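Local coordinates for protein Pbp related beta-lactamase (PDB 2QMI) that probably hydrolyses peptides as a self-compartmentalizing, octameric serine peptidase related to penicillin-binding proteins and beta-lactamases, at residues 22-27 and 321-326; 33-38 and 49-54; 377-382 and 390-395; 424-429 and 437-442. All coordinates share one frame; numbering follows the deposited sequence.

Contact 1 (22-27 and 321-326)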
loop_
_atom_site.group_PDB
_atom_site.type_symbol
_atom_site.label_atom_id
_atom_site.label_comp_id
_atom_site.label_asym_id
_atom_site.label_seq_id
_atom_site.Cartn_x
_atom_site.Cartn_y
_atom_site.Cartn_z
ATOM N N ILE A 22 -25.560 23.922 -17.826
ATOM C CA ILE A 22 -26.958 23.601 -18.093
ATOM C C ILE A 22 -27.636 24.674 -18.952
ATOM O O ILE A 22 -27.318 25.857 -18.848
ATOM C CB ILE A 22 -27.761 23.476 -16.769
ATOM C CG1 ILE A 22 -27.546 22.096 -16.146
ATOM C CG2 ILE A 22 -29.241 23.750 -17.018
ATOM C CD1 ILE A 22 -28.281 21.882 -14.824
ATOM N N SER A 23 -28.574 24.254 -19.798
ATOM C CA SER A 23 -29.318 25.187 -20.637
ATOM C C SER A 23 -30.802 24.911 -20.475
ATOM O O SER A 23 -31.203 23.766 -20.275
ATOM C CB SER A 23 -28.925 25.038 -22.108
ATOM O OG SER A 23 -27.694 25.685 -22.367
ATOM N N ILE A 24 -31.614 25.958 -20.562
ATOM C CA ILE A 24 -33.060 25.805 -20.427
ATOM C C ILE A 24 -33.833 26.865 -21.211
ATOM O O ILE A 24 -33.426 28.028 -21.280
ATOM C CB ILE A 24 -33.489 25.876 -18.934
ATOM C CG1 ILE A 24 -35.007 25.692 -18.799
ATOM C CG2 ILE A 24 -33.062 27.209 -18.339
ATOM C CD1 ILE A 24 -35.513 25.673 -17.357
ATOM N N SER A 25 -34.935 26.454 -21.824
ATOM C CA SER A 25 -35.780 27.391 -22.558
ATOM C C SER A 25 -37.214 27.146 -22.100
ATOM O O SER A 25 -37.586 26.010 -21.794
ATOM C CB SER A 25 -35.643 27.190 -24.073
ATOM O OG SER A 25 -36.045 25.894 -24.465
ATOM N N ILE A 26 -38.005 28.212 -22.010
ATOM C CA ILE A 26 -39.396 28.088 -21.569
ATOM C C ILE A 26 -40.369 28.653 -22.592
ATOM O O ILE A 26 -40.162 29.745 -23.122
ATOM C CB ILE A 26 -39.647 28.827 -20.239
ATOM C CG1 ILE A 26 -38.638 28.382 -19.185
ATOM C CG2 ILE A 26 -41.055 28.521 -19.736
ATOM C CD1 ILE A 26 -38.869 29.030 -17.833
ATOM N N ILE A 27 -41.435 27.901 -22.849
ATOM C CA ILE A 27 -42.461 28.303 -23.803
ATOM C C ILE A 27 -43.785 28.605 -23.112
ATOM O O ILE A 27 -44.345 27.748 -22.418
ATOM C CB ILE A 27 -42.762 27.195 -24.831
ATOM C CG1 ILE A 27 -41.468 26.609 -25.386
ATOM C CG2 ILE A 27 -43.609 27.762 -25.959
ATOM C CD1 ILE A 27 -41.704 25.446 -26.306
ATOM N N ILE A 321 -47.937 25.318 -22.191
ATOM C CA ILE A 321 -46.612 25.585 -21.654
ATOM C C ILE A 321 -45.690 24.401 -21.955
ATOM O O ILE A 321 -46.154 23.288 -22.200
ATOM C CB ILE A 321 -46.681 25.842 -20.122
ATOM C CG1 ILE A 321 -47.559 24.778 -19.456
ATOM C CG2 ILE A 321 -47.229 27.257 -19.853
ATOM C CD1 ILE A 321 -47.644 24.889 -17.949
ATOM N N GLY A 322 -44.385 24.649 -21.953
ATOM C CA GLY A 322 -43.437 23.585 -22.234
ATOM C C GLY A 322 -42.047 23.981 -21.791
ATOM O O GLY A 322 -41.737 25.168 -21.721
ATOM N N VAL A 323 -41.209 22.993 -21.487
ATOM C CA VAL A 323 -39.851 23.268 -21.032
ATOM C C VAL A 323 -38.815 22.294 -21.597
ATOM O O VAL A 323 -39.055 21.084 -21.701
ATOM C CB VAL A 323 -39.760 23.215 -19.489
ATOM C CG1 VAL A 323 -38.384 23.705 -19.023
ATOM C CG2 VAL A 323 -40.869 24.052 -18.871
ATOM N N ALA A 324 -37.660 22.839 -21.959
ATOM C CA ALA A 324 -36.566 22.043 -22.481
ATOM C C ALA A 324 -35.345 22.338 -21.618
ATOM O O ALA A 324 -35.009 23.504 -21.390
ATOM C CB ALA A 324 -36.288 22.409 -23.930
ATOM N N VAL A 325 -34.705 21.276 -21.132
ATOM C CA VAL A 325 -33.507 21.379 -20.302
ATOM C C VAL A 325 -32.418 20.416 -20.799
ATOM O O VAL A 325 -32.658 19.213 -20.961
ATOM C CB VAL A 325 -33.813 21.036 -18.826
ATOM C CG1 VAL A 325 -32.543 21.153 -17.977
ATOM C CG2 VAL A 325 -34.895 21.954 -18.290
ATOM N N LEU A 326 -31.225 20.950 -21.048
ATOM C CA LEU A 326 -30.107 20.132 -21.500
ATOM C C LEU A 326 -28.978 20.234 -20.477
ATOM O O LEU A 326 -28.777 21.286 -19.875
ATOM C CB LEU A 326 -29.633 20.585 -22.887
ATOM C CG LEU A 326 -30.636 20.297 -24.008
ATOM C CD1 LEU A 326 -30.061 20.708 -25.353
ATOM C CD2 LEU A 326 -30.978 18.813 -24.003
#
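Residues 23-27 pair antiparallel with 322-326 in the large sheet of the penicillin-binding-protein/beta-lactamase fold, bringing a strand from near the N terminus beside one that comes nearly 300 residues later. Six backbone hydrogen bonds, in three reciprocal pairs (Ser-23 with Leu-326, Ser-25 with Ala-324, Ile-27 with Gly-322), hold the strand axes 4.7 Å apart. The most bent of them runs from Gly-322 N to Ile-27 O, 3.1 Å long with 141° at the hydrogen, and meets an oxygen lone pair in the carbonyl plane.

Helix 334-345 packs on the face that carries Ile-26, Val-323 and Val-325. Ile-24 belongs to the same face: with CG1 anti to the backbone N (chi1 -179°), it lies alongside Val-325, its CG1 3.8 Å from Val-325 CG2, and its CD1 reaches across to Val-323 CG1 at 3.9 Å. Helix 241-252 packs on the reverse face, against Ser-23, Ser-25, Ile-27 and Leu-326. Both buried hydroxyls there have partners: Ser-23 OG bonds with Tyr-55 OH and, less certainly, to Thr-50 O, and Ser-25 OG to Val-241 O. Beside that bond, Ser-25 OG also rests against the methyl of Ala-324, 3.5 Å from its CB.

Contact 2 (33-38 and 49-54)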
loop_
_atom_site.group_PDB
_atom_site.type_symbol
_atom_site.label_atom_id
_atom_site.label_comp_id
_atom_site.label_asym_id
_atom_site.label_seq_id
_atom_site.Cartn_x
_atom_site.Cartn_y
_atom_site.Cartn_z
ATOM N N VAL A 33 -40.361 32.559 -23.786
ATOM C CA VAL A 33 -40.356 33.726 -22.901
ATOM C C VAL A 33 -39.163 33.778 -21.952
ATOM O O VAL A 33 -39.012 34.737 -21.188
ATOM C CB VAL A 33 -41.651 33.784 -22.038
ATOM C CG1 VAL A 33 -42.887 33.673 -22.935
ATOM C CG2 VAL A 33 -41.644 32.681 -21.001
ATOM N N TYR A 34 -38.319 32.751 -21.999
ATOM C CA TYR A 34 -37.160 32.676 -21.119
ATOM C C TYR A 34 -36.196 31.600 -21.599
ATOM O O TYR A 34 -36.573 30.442 -21.759
ATOM C CB TYR A 34 -37.611 32.352 -19.696
ATOM C CG TYR A 34 -36.476 32.167 -18.716
ATOM C CD1 TYR A 34 -35.725 33.258 -18.269
ATOM C CD2 TYR A 34 -36.148 30.900 -18.235
ATOM C CE1 TYR A 34 -34.675 33.089 -17.362
ATOM C CE2 TYR A 34 -35.101 30.722 -17.330
ATOM C CZ TYR A 34 -34.370 31.820 -16.897
ATOM O OH TYR A 34 -33.349 31.640 -15.984
ATOM N N ALA A 35 -34.953 31.998 -21.835
ATOM C CA ALA A 35 -33.916 31.086 -22.291
ATOM C C ALA A 35 -32.634 31.514 -21.607
ATOM O O ALA A 35 -32.298 32.700 -21.583
ATOM C CB ALA A 35 -33.764 31.165 -23.809
ATOM N N LYS A 36 -31.910 30.552 -21.050
ATOM C CA LYS A 36 -30.683 30.894 -20.360
ATOM C C LYS A 36 -29.764 29.694 -20.185
ATOM O O LYS A 36 -30.216 28.548 -20.141
ATOM C CB LYS A 36 -31.029 31.501 -18.995
ATOM C CG LYS A 36 -29.867 32.163 -18.274
ATOM C CD LYS A 36 -30.364 33.118 -17.177
ATOM C CE LYS A 36 -31.063 34.343 -17.781
ATOM N NZ LYS A 36 -31.491 35.354 -16.752
ATOM N N GLY A 37 -28.468 29.978 -20.104
ATOM C CA GLY A 37 -27.477 28.943 -19.909
ATOM C C GLY A 37 -26.792 29.200 -18.576
ATOM O O GLY A 37 -26.718 30.348 -18.132
ATOM N N PHE A 38 -26.297 28.138 -17.943
ATOM C CA PHE A 38 -25.617 28.238 -16.650
ATOM C C PHE A 38 -24.348 27.396 -16.654
ATOM O O PHE A 38 -24.299 26.337 -17.283
ATOM C CB PHE A 38 -26.519 27.731 -15.522
ATOM C CG PHE A 38 -27.813 28.474 -15.392
ATOM C CD1 PHE A 38 -27.987 29.422 -14.386
ATOM C CD2 PHE A 38 -28.863 28.227 -16.274
ATOM C CE1 PHE A 38 -29.192 30.113 -14.261
ATOM C CE2 PHE A 38 -30.064 28.907 -16.160
ATOM C CZ PHE A 38 -30.233 29.853 -15.150
ATOM N N SER A 49 -22.089 28.029 -20.777
ATOM C CA SER A 49 -23.260 27.390 -21.368
ATOM C C SER A 49 -24.216 28.537 -21.713
ATOM O O SER A 49 -24.393 29.471 -20.921
ATOM C CB SER A 49 -23.940 26.436 -20.372
ATOM O OG SER A 49 -23.452 25.107 -20.510
ATOM N N THR A 50 -24.819 28.474 -22.895
ATOM C CA THR A 50 -25.750 29.507 -23.337
ATOM C C THR A 50 -27.007 28.879 -23.946
ATOM O O THR A 50 -27.053 27.681 -24.187
ATOM C CB THR A 50 -25.114 30.400 -24.404
ATOM O OG1 THR A 50 -25.140 29.722 -25.664
ATOM C CG2 THR A 50 -23.681 30.715 -24.042
ATOM N N PRO A 51 -28.048 29.688 -24.197
ATOM C CA PRO A 51 -29.277 29.146 -24.783
ATOM C C PRO A 51 -28.985 28.385 -26.075
ATOM O O PRO A 51 -29.678 27.426 -26.412
ATOM C CB PRO A 51 -30.112 30.400 -25.039
ATOM C CG PRO A 51 -29.686 31.309 -23.957
ATOM C CD PRO A 51 -28.192 31.129 -23.928
ATOM N N GLU A 52 -27.944 28.828 -26.779
ATOM C CA GLU A 52 -27.527 28.250 -28.054
ATOM C C GLU A 52 -26.684 26.963 -27.973
ATOM O O GLU A 52 -26.774 26.116 -28.856
ATOM C CB GLU A 52 -26.726 29.287 -28.868
ATOM C CG GLU A 52 -27.432 30.617 -29.208
ATOM C CD GLU A 52 -27.597 31.554 -28.005
ATOM O OE1 GLU A 52 -26.949 31.316 -26.956
ATOM O OE2 GLU A 52 -28.372 32.537 -28.113
ATOM N N THR A 53 -25.858 26.823 -26.937
ATOM C CA THR A 53 -24.992 25.644 -26.806
ATOM C C THR A 53 -25.672 24.313 -27.142
ATOM O O THR A 53 -26.817 24.055 -26.768
ATOM C CB THR A 53 -24.335 25.568 -25.389
ATOM O OG1 THR A 53 -23.576 24.352 -25.265
ATOM C CG2 THR A 53 -25.375 25.600 -24.318
ATOM N N ILE A 54 -24.944 23.476 -27.866
ATOM C CA ILE A 54 -25.442 22.183 -28.296
ATOM C C ILE A 54 -24.999 21.019 -27.404
ATOM O O ILE A 54 -23.825 20.899 -27.056
ATOM C CB ILE A 54 -25.014 21.934 -29.764
ATOM C CG1 ILE A 54 -25.928 22.749 -30.686
ATOM C CG2 ILE A 54 -25.052 20.456 -30.099
ATOM C CD1 ILE A 54 -25.523 22.736 -32.135
#
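Ser-49 meets the end of strand 31-38 at Phe-38, its CB only 3.1 Å from Phe-38 O, where the loop from strand 47-48 to strand 55-56 packs on the edge strand of the sheet of the penicillin-binding-protein/beta-lactamase fold, running back past it in the opposite direction. Its hydroxyl stands beside its own backbone N and is hydrogen-bonded with Tyr-55 OH, while a backbone bond ties the residue to Gly-39, just after the strand. The carbonyl of Ser-49 faces Gly-37, whose CA approaches Ser-49 O to 3.3 Å in a CA-H...O contact. The CA traces come closest at Thr-50: with no side chain on Gly-37 to hold them apart, Gly-37 CA lies 3.9 Å from Thr-50 CA. Thr-50 turns its side chain away from the strand, and its OG1 accepts from Thr-53 N at 3.2 Å, an ST motif that curls the loop; Asp-209 also bonds this hydroxyl. Pro-51 follows, its ring laid along the strand backbone. Its CB meets Ala-35 CB at 3.9 Å, its CG sits 3.7 Å from Lys-36 N, and its CD lies 4.0 Å from Gly-37 N. No hydrogen bond crosses between the segments, so, apart from the CA-H...O contact, van der Waals packing joins them. Beyond the proline the chain leaves the strand: Glu-52 O bonds to Arg-196, and Ile-54 packs on Tyr-198. Strand 31-38 has strand 21-28 along one edge, the loop over the face that carries Ala-35, and helix 3-16 against Tyr-34 and Phe-38 on the reverse face, while Pro-51 meets Leu-242 of helix 241-252.

Contact 3 (377-382 and 390-395)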
loop_
_atom_site.group_PDB
_atom_site.type_symbol
_atom_site.label_atom_id
_atom_site.label_comp_id
_atom_site.label_asym_id
_atom_site.label_seq_id
_atom_site.Cartn_x
_atom_site.Cartn_y
_atom_site.Cartn_z
ATOM N N ILE A 377 -22.266 3.865 22.242
ATOM C CA ILE A 377 -22.207 3.311 20.892
ATOM C C ILE A 377 -22.288 4.420 19.858
ATOM O O ILE A 377 -22.955 5.438 20.075
ATOM C CB ILE A 377 -23.338 2.287 20.646
ATOM C CG1 ILE A 377 -24.698 2.894 21.012
ATOM C CG2 ILE A 377 -23.070 1.023 21.455
ATOM C CD1 ILE A 377 -25.853 1.939 20.822
ATOM N N LYS A 378 -21.604 4.218 18.733
ATOM C CA LYS A 378 -21.557 5.218 17.664
ATOM C C LYS A 378 -22.064 4.694 16.325
ATOM O O LYS A 378 -21.696 3.588 15.895
ATOM C CB LYS A 378 -20.118 5.720 17.473
ATOM C CG LYS A 378 -19.348 5.967 18.759
ATOM C CD LYS A 378 -18.883 4.665 19.400
ATOM C CE LYS A 378 -18.259 4.922 20.771
ATOM N NZ LYS A 378 -17.122 5.887 20.675
ATOM N N PHE A 379 -22.887 5.509 15.664
ATOM C CA PHE A 379 -23.463 5.171 14.367
ATOM C C PHE A 379 -23.381 6.359 13.421
ATOM O O PHE A 379 -23.335 7.505 13.858
ATOM C CB PHE A 379 -24.943 4.818 14.515
ATOM C CG PHE A 379 -25.198 3.526 15.227
ATOM C CD1 PHE A 379 -25.423 2.359 14.510
ATOM C CD2 PHE A 379 -25.249 3.482 16.616
ATOM C CE1 PHE A 379 -25.701 1.163 15.166
ATOM C CE2 PHE A 379 -25.525 2.290 17.284
ATOM C CZ PHE A 379 -25.753 1.129 16.559
ATOM N N GLU A 380 -23.369 6.083 12.121
ATOM C CA GLU A 380 -23.362 7.154 11.139
ATOM C C GLU A 380 -24.466 6.899 10.127
ATOM O O GLU A 380 -24.618 5.784 9.629
ATOM C CB GLU A 380 -22.024 7.269 10.405
ATOM C CG GLU A 380 -22.125 8.203 9.195
ATOM C CD GLU A 380 -20.963 9.172 9.065
ATOM O OE1 GLU A 380 -19.879 8.751 8.587
ATOM O OE2 GLU A 380 -21.140 10.358 9.446
ATOM N N VAL A 381 -25.250 7.935 9.849
ATOM C CA VAL A 381 -26.326 7.831 8.884
ATOM C C VAL A 381 -25.933 8.521 7.577
ATOM O O VAL A 381 -25.526 9.684 7.561
ATOM C CB VAL A 381 -27.625 8.456 9.431
ATOM C CG1 VAL A 381 -28.656 8.583 8.324
ATOM C CG2 VAL A 381 -28.177 7.587 10.551
ATOM N N LYS A 382 -26.042 7.776 6.483
ATOM C CA LYS A 382 -25.727 8.292 5.166
ATOM C C LYS A 382 -26.909 7.964 4.269
ATOM O O LYS A 382 -27.455 6.865 4.332
ATOM C CB LYS A 382 -24.460 7.630 4.631
ATOM N N LEU A 390 -27.973 2.884 7.957
ATOM C CA LEU A 390 -27.505 3.059 9.327
ATOM C C LEU A 390 -26.367 2.068 9.564
ATOM O O LEU A 390 -26.579 0.855 9.532
ATOM C CB LEU A 390 -28.644 2.794 10.310
ATOM C CG LEU A 390 -28.295 2.884 11.796
ATOM C CD1 LEU A 390 -27.643 4.230 12.099
ATOM C CD2 LEU A 390 -29.562 2.708 12.613
ATOM N N ARG A 391 -25.159 2.576 9.792
ATOM C CA ARG A 391 -24.011 1.700 10.019
ATOM C C ARG A 391 -23.335 1.927 11.371
ATOM O O ARG A 391 -23.391 3.020 11.939
ATOM C CB ARG A 391 -22.975 1.880 8.905
ATOM C CG ARG A 391 -21.929 0.766 8.867
ATOM C CD ARG A 391 -20.660 1.200 8.147
ATOM N NE ARG A 391 -20.069 2.357 8.813
ATOM C CZ ARG A 391 -18.883 2.879 8.504
ATOM N NH1 ARG A 391 -18.151 2.342 7.531
ATOM N NH2 ARG A 391 -18.429 3.939 9.169
ATOM N N ALA A 392 -22.681 0.885 11.871
ATOM C CA ALA A 392 -21.999 0.954 13.156
ATOM C C ALA A 392 -20.507 1.254 13.016
ATOM O O ALA A 392 -19.796 0.584 12.260
ATOM C CB ALA A 392 -22.195 -0.352 13.899
ATOM N N LEU A 393 -20.028 2.267 13.732
ATOM C CA LEU A 393 -18.609 2.585 13.681
ATOM C C LEU A 393 -17.899 1.400 14.333
ATOM O O LEU A 393 -18.550 0.437 14.737
ATOM C CB LEU A 393 -18.302 3.878 14.448
ATOM C CG LEU A 393 -18.523 5.207 13.719
ATOM C CD1 LEU A 393 -19.950 5.301 13.211
ATOM C CD2 LEU A 393 -18.196 6.367 14.666
ATOM N N GLY A 394 -16.578 1.470 14.444
ATOM C CA GLY A 394 -15.834 0.372 15.034
ATOM C C GLY A 394 -15.236 -0.473 13.923
ATOM O O GLY A 394 -15.966 -1.097 13.145
ATOM N N ARG A 395 -13.908 -0.486 13.840
ATOM C CA ARG A 395 -13.195 -1.243 12.811
ATOM C C ARG A 395 -13.255 -2.743 13.072
ATOM O O ARG A 395 -12.775 -3.540 12.265
ATOM C CB ARG A 395 -11.732 -0.806 12.762
ATOM C CG ARG A 395 -11.535 0.706 12.721
ATOM C CD ARG A 395 -10.109 1.064 13.139
ATOM N NE ARG A 395 -9.724 0.343 14.352
ATOM C CZ ARG A 395 -8.661 0.638 15.096
ATOM N NH1 ARG A 395 -7.870 1.650 14.760
ATOM N NH2 ARG A 395 -8.391 -0.081 16.177
#
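Leu-390 wedges its CD1 methyl between two side chains of the facing strand, 3.7 Å from Phe-379 CB and 3.7 Å from Val-381 CG2, on the apolar face of a beta hairpin in an eight-stranded antiparallel barrel. The up-and-down strand order of this barrel is that of lipocalin-like folds. CG of Leu-390 stands anti to the backbone N (chi1 178°), beside the carbonyl carbon, and this carries the methyl across to strand 378-384. The Phe-379 ring continues the patch, its CE1 4.0 Å from Ala-392 CB.

The backbone between them is held by a reciprocal pair: Glu-380 N gives to Arg-391 O at 3.1 Å, and Arg-391 N to Glu-380 O in a longer but nearly straight bond of 3.3 Å. Past the last strand residue, Leu-393 N still bonds to Lys-378 O (3.0 Å), approaching from well outside the carbonyl plane. Here the packing is tight, with Leu-393 CD2 3.5 Å from Lys-378 CB.

In the next shell, Ile-377 CD1 meets the Phe-379 ring at its edge, Leu-444 and Tyr-399 also touch Phe-379, and Thr-398 OG1 bonds to Ala-392 O. Beyond Gly-394, Arg-395 NH1 reaches Glu-219 O of the fourth subunit.

The two faces of the hairpin differ sharply. Leu-390, Phe-379, Val-381 and Ala-392 form a buried apolar layer, whereas Glu-380 and Arg-391 stand exposed on the reverse face. Their charged ends remain apart, so any attraction between them is probably weak, and cohesion here rests on backbone bonds and apolar contact.

Contact 4 (424-429 and 437-442)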
loop_
_atom_site.group_PDB
_atom_site.type_symbol
_atom_site.label_atom_id
_atom_site.label_comp_id
_atom_site.label_asym_id
_atom_site.label_seq_id
_atom_site.Cartn_x
_atom_site.Cartn_y
_atom_site.Cartn_z
ATOM N N MET A 424 -39.341 -3.947 10.539
ATOM C CA MET A 424 -38.955 -3.369 11.824
ATOM C C MET A 424 -38.714 -1.875 11.552
ATOM O O MET A 424 -38.038 -1.521 10.585
ATOM C CB MET A 424 -37.680 -4.056 12.324
ATOM C CG MET A 424 -37.299 -3.720 13.746
ATOM S SD MET A 424 -35.978 -4.802 14.371
ATOM C CE MET A 424 -34.492 -3.929 13.709
ATOM N N TYR A 425 -39.247 -1.000 12.400
ATOM C CA TYR A 425 -39.114 0.432 12.156
ATOM C C TYR A 425 -38.097 1.240 12.946
ATOM O O TYR A 425 -37.695 0.879 14.055
ATOM C CB TYR A 425 -40.471 1.113 12.332
ATOM C CG TYR A 425 -41.603 0.477 11.566
ATOM C CD1 TYR A 425 -42.090 -0.790 11.918
ATOM C CD2 TYR A 425 -42.219 1.154 10.512
ATOM C CE1 TYR A 425 -43.166 -1.362 11.240
ATOM C CE2 TYR A 425 -43.295 0.592 9.826
ATOM C CZ TYR A 425 -43.766 -0.662 10.196
ATOM O OH TYR A 425 -44.858 -1.201 9.536
ATOM N N ALA A 426 -37.713 2.364 12.347
ATOM C CA ALA A 426 -36.791 3.320 12.948
ATOM C C ALA A 426 -37.505 4.671 12.841
ATOM O O ALA A 426 -38.339 4.864 11.953
ATOM C CB ALA A 426 -35.473 3.351 12.177
ATOM N N GLU A 427 -37.201 5.593 13.750
ATOM C CA GLU A 427 -37.828 6.915 13.728
ATOM C C GLU A 427 -36.814 8.022 13.965
ATOM O O GLU A 427 -36.002 7.944 14.883
ATOM C CB GLU A 427 -38.934 7.023 14.782
ATOM C CG GLU A 427 -40.172 6.191 14.497
ATOM C CD GLU A 427 -40.167 4.855 15.221
ATOM O OE1 GLU A 427 -40.104 4.845 16.472
ATOM O OE2 GLU A 427 -40.239 3.810 14.539
ATOM N N PHE A 428 -36.868 9.043 13.117
ATOM C CA PHE A 428 -35.981 10.195 13.205
ATOM C C PHE A 428 -36.807 11.402 13.642
ATOM O O PHE A 428 -37.804 11.730 12.999
ATOM C CB PHE A 428 -35.356 10.485 11.835
ATOM C CG PHE A 428 -34.286 9.513 11.432
ATOM C CD1 PHE A 428 -32.990 9.640 11.924
ATOM C CD2 PHE A 428 -34.573 8.457 10.572
ATOM C CE1 PHE A 428 -31.999 8.729 11.566
ATOM C CE2 PHE A 428 -33.587 7.540 10.209
ATOM C CZ PHE A 428 -32.300 7.678 10.707
ATOM N N TYR A 429 -36.408 12.048 14.735
ATOM C CA TYR A 429 -37.117 13.230 15.221
ATOM C C TYR A 429 -36.230 14.463 15.026
ATOM O O TYR A 429 -35.226 14.623 15.721
ATOM C CB TYR A 429 -37.476 13.078 16.707
ATOM C CG TYR A 429 -38.476 11.969 17.016
ATOM C CD1 TYR A 429 -38.062 10.643 17.147
ATOM C CD2 TYR A 429 -39.838 12.252 17.156
ATOM C CE1 TYR A 429 -38.983 9.616 17.412
ATOM C CE2 TYR A 429 -40.766 11.242 17.418
ATOM C CZ TYR A 429 -40.331 9.925 17.546
ATOM O OH TYR A 429 -41.244 8.925 17.822
ATOM N N LEU A 437 -32.752 9.537 17.014
ATOM C CA LEU A 437 -33.038 8.312 16.277
ATOM C C LEU A 437 -33.455 7.218 17.261
ATOM O O LEU A 437 -32.739 6.918 18.210
ATOM C CB LEU A 437 -31.805 7.856 15.482
ATOM C CG LEU A 437 -31.879 6.454 14.862
ATOM C CD1 LEU A 437 -33.118 6.321 13.998
ATOM C CD2 LEU A 437 -30.641 6.192 14.047
ATOM N N ILE A 438 -34.629 6.646 17.042
ATOM C CA ILE A 438 -35.125 5.575 17.896
ATOM C C ILE A 438 -35.187 4.340 17.013
ATOM O O ILE A 438 -36.024 4.261 16.117
ATOM C CB ILE A 438 -36.554 5.846 18.419
ATOM C CG1 ILE A 438 -36.626 7.197 19.140
ATOM C CG2 ILE A 438 -36.986 4.700 19.329
ATOM C CD1 ILE A 438 -35.751 7.311 20.373
ATOM N N PHE A 439 -34.300 3.382 17.258
ATOM C CA PHE A 439 -34.275 2.165 16.457
ATOM C C PHE A 439 -34.281 0.915 17.342
ATOM O O PHE A 439 -33.299 0.600 18.016
ATOM C CB PHE A 439 -33.050 2.178 15.540
ATOM C CG PHE A 439 -32.961 0.990 14.637
ATOM C CD1 PHE A 439 -34.028 0.647 13.812
ATOM C CD2 PHE A 439 -31.810 0.205 14.613
ATOM C CE1 PHE A 439 -33.954 -0.461 12.974
ATOM C CE2 PHE A 439 -31.723 -0.908 13.779
ATOM C CZ PHE A 439 -32.798 -1.242 12.959
ATOM N N GLU A 440 -35.404 0.206 17.310
ATOM C CA GLU A 440 -35.614 -0.987 18.119
ATOM C C GLU A 440 -35.382 -0.660 19.595
ATOM O O GLU A 440 -36.161 0.087 20.190
ATOM C CB GLU A 440 -34.704 -2.141 17.679
ATOM C CG GLU A 440 -35.042 -3.451 18.404
ATOM C CD GLU A 440 -33.818 -4.144 18.990
ATOM O OE1 GLU A 440 -32.880 -3.436 19.422
ATOM O OE2 GLU A 440 -33.801 -5.394 19.028
ATOM N N ARG A 441 -34.310 -1.187 20.180
ATOM C CA ARG A 441 -34.027 -0.944 21.595
ATOM C C ARG A 441 -33.255 0.333 21.901
ATOM O O ARG A 441 -33.325 0.845 23.009
ATOM C CB ARG A 441 -33.233 -2.114 22.189
ATOM C CG ARG A 441 -31.730 -2.059 21.881
ATOM C CD ARG A 441 -31.029 -3.375 22.218
ATOM N NE ARG A 441 -31.673 -4.495 21.539
ATOM C CZ ARG A 441 -31.428 -5.777 21.787
ATOM N NH1 ARG A 441 -30.532 -6.127 22.704
ATOM N NH2 ARG A 441 -32.108 -6.711 21.130
ATOM N N TYR A 442 -32.524 0.854 20.927
ATOM C CA TYR A 442 -31.688 2.025 21.167
ATOM C C TYR A 442 -32.265 3.417 20.920
ATOM O O TYR A 442 -33.287 3.591 20.260
ATOM C CB TYR A 442 -30.412 1.906 20.333
ATOM C CG TYR A 442 -29.699 0.571 20.423
ATOM C CD1 TYR A 442 -28.884 0.261 21.509
ATOM C CD2 TYR A 442 -29.805 -0.365 19.391
ATOM C CE1 TYR A 442 -28.185 -0.937 21.566
ATOM C CE2 TYR A 442 -29.105 -1.578 19.440
ATOM C CZ TYR A 442 -28.297 -1.852 20.530
ATOM O OH TYR A 442 -27.593 -3.030 20.579
#
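Phe-428 and Leu-437 pack side by side on the interior face of a beta hairpin, strands 422-431 and 434-439, in the eight-stranded antiparallel barrel of the octamerisation domain. Leu-437 CD1 sits over one face of the Phe-428 ring, 3.7 Å from its centroid and 17° off the normal, a CH-pi contact. Toward the end of strand 434-439, Phe-439 CD1 presses on Ala-426 CB at 3.5 Å, and Met-424 crosses Phe-439 at about a right angle. The methionine chain is extended until a bend at chi3 (84°) brings its CE methyl to Phe-439 CZ, a close 3.3 Å. Two backbone bonds join Glu-427 and Ile-438, the straighter from Ile-438 N to Glu-427 O at 2.9 Å.

The outward side is looser. The exposed Tyr-429 touches Ile-438 with its ring obliquely, CE1 to CG1 at 3.8 Å, and Glu-427 bends its carboxylate over the same isoleucine without a bond across the hairpin.

After Phe-439 the chain leaves strand 422-431 through a type II' turn ending at Tyr-442. Glu-440 of the turn, together with Met-424 of the facing strand, packs on Trp-276 of the third subunit, and Arg-441 on its Tyr-160. Within the turn, Arg-441 grips Glu-440 side-on with two nitrogens. In this salt bridge NH2 donates to OE2, while OE1 accepts both NE, at 2.7 Å, and the backbone N of Arg-441, at 2.8 Å, from the same face of the carboxylate.

Contacts 1 and 2, centres 9 Å apart, belong to one sheet: strand 21-28 of contact 1 neighbours strand 31-38 of contact 2 through probable hydrogen bonds such as Ile-22 O to Phe-38 N (2.7 Å). Contacts 3 and 4, centres 14 Å apart, are two hairpins of one barrel whose apolar faces meet: Leu-390 CD2 lies 3.9 Å from Leu-437 CD2. The two pairs, in separate domains, do not touch; their centres are 42 to 47 Å apart. A possible link to the active site runs through the assembly: Arg-441, in the turn after Phe-439, packs on Tyr-160 of the third subunit, which probably belongs to an SxxK-type site; contact 3 also touches that subunit.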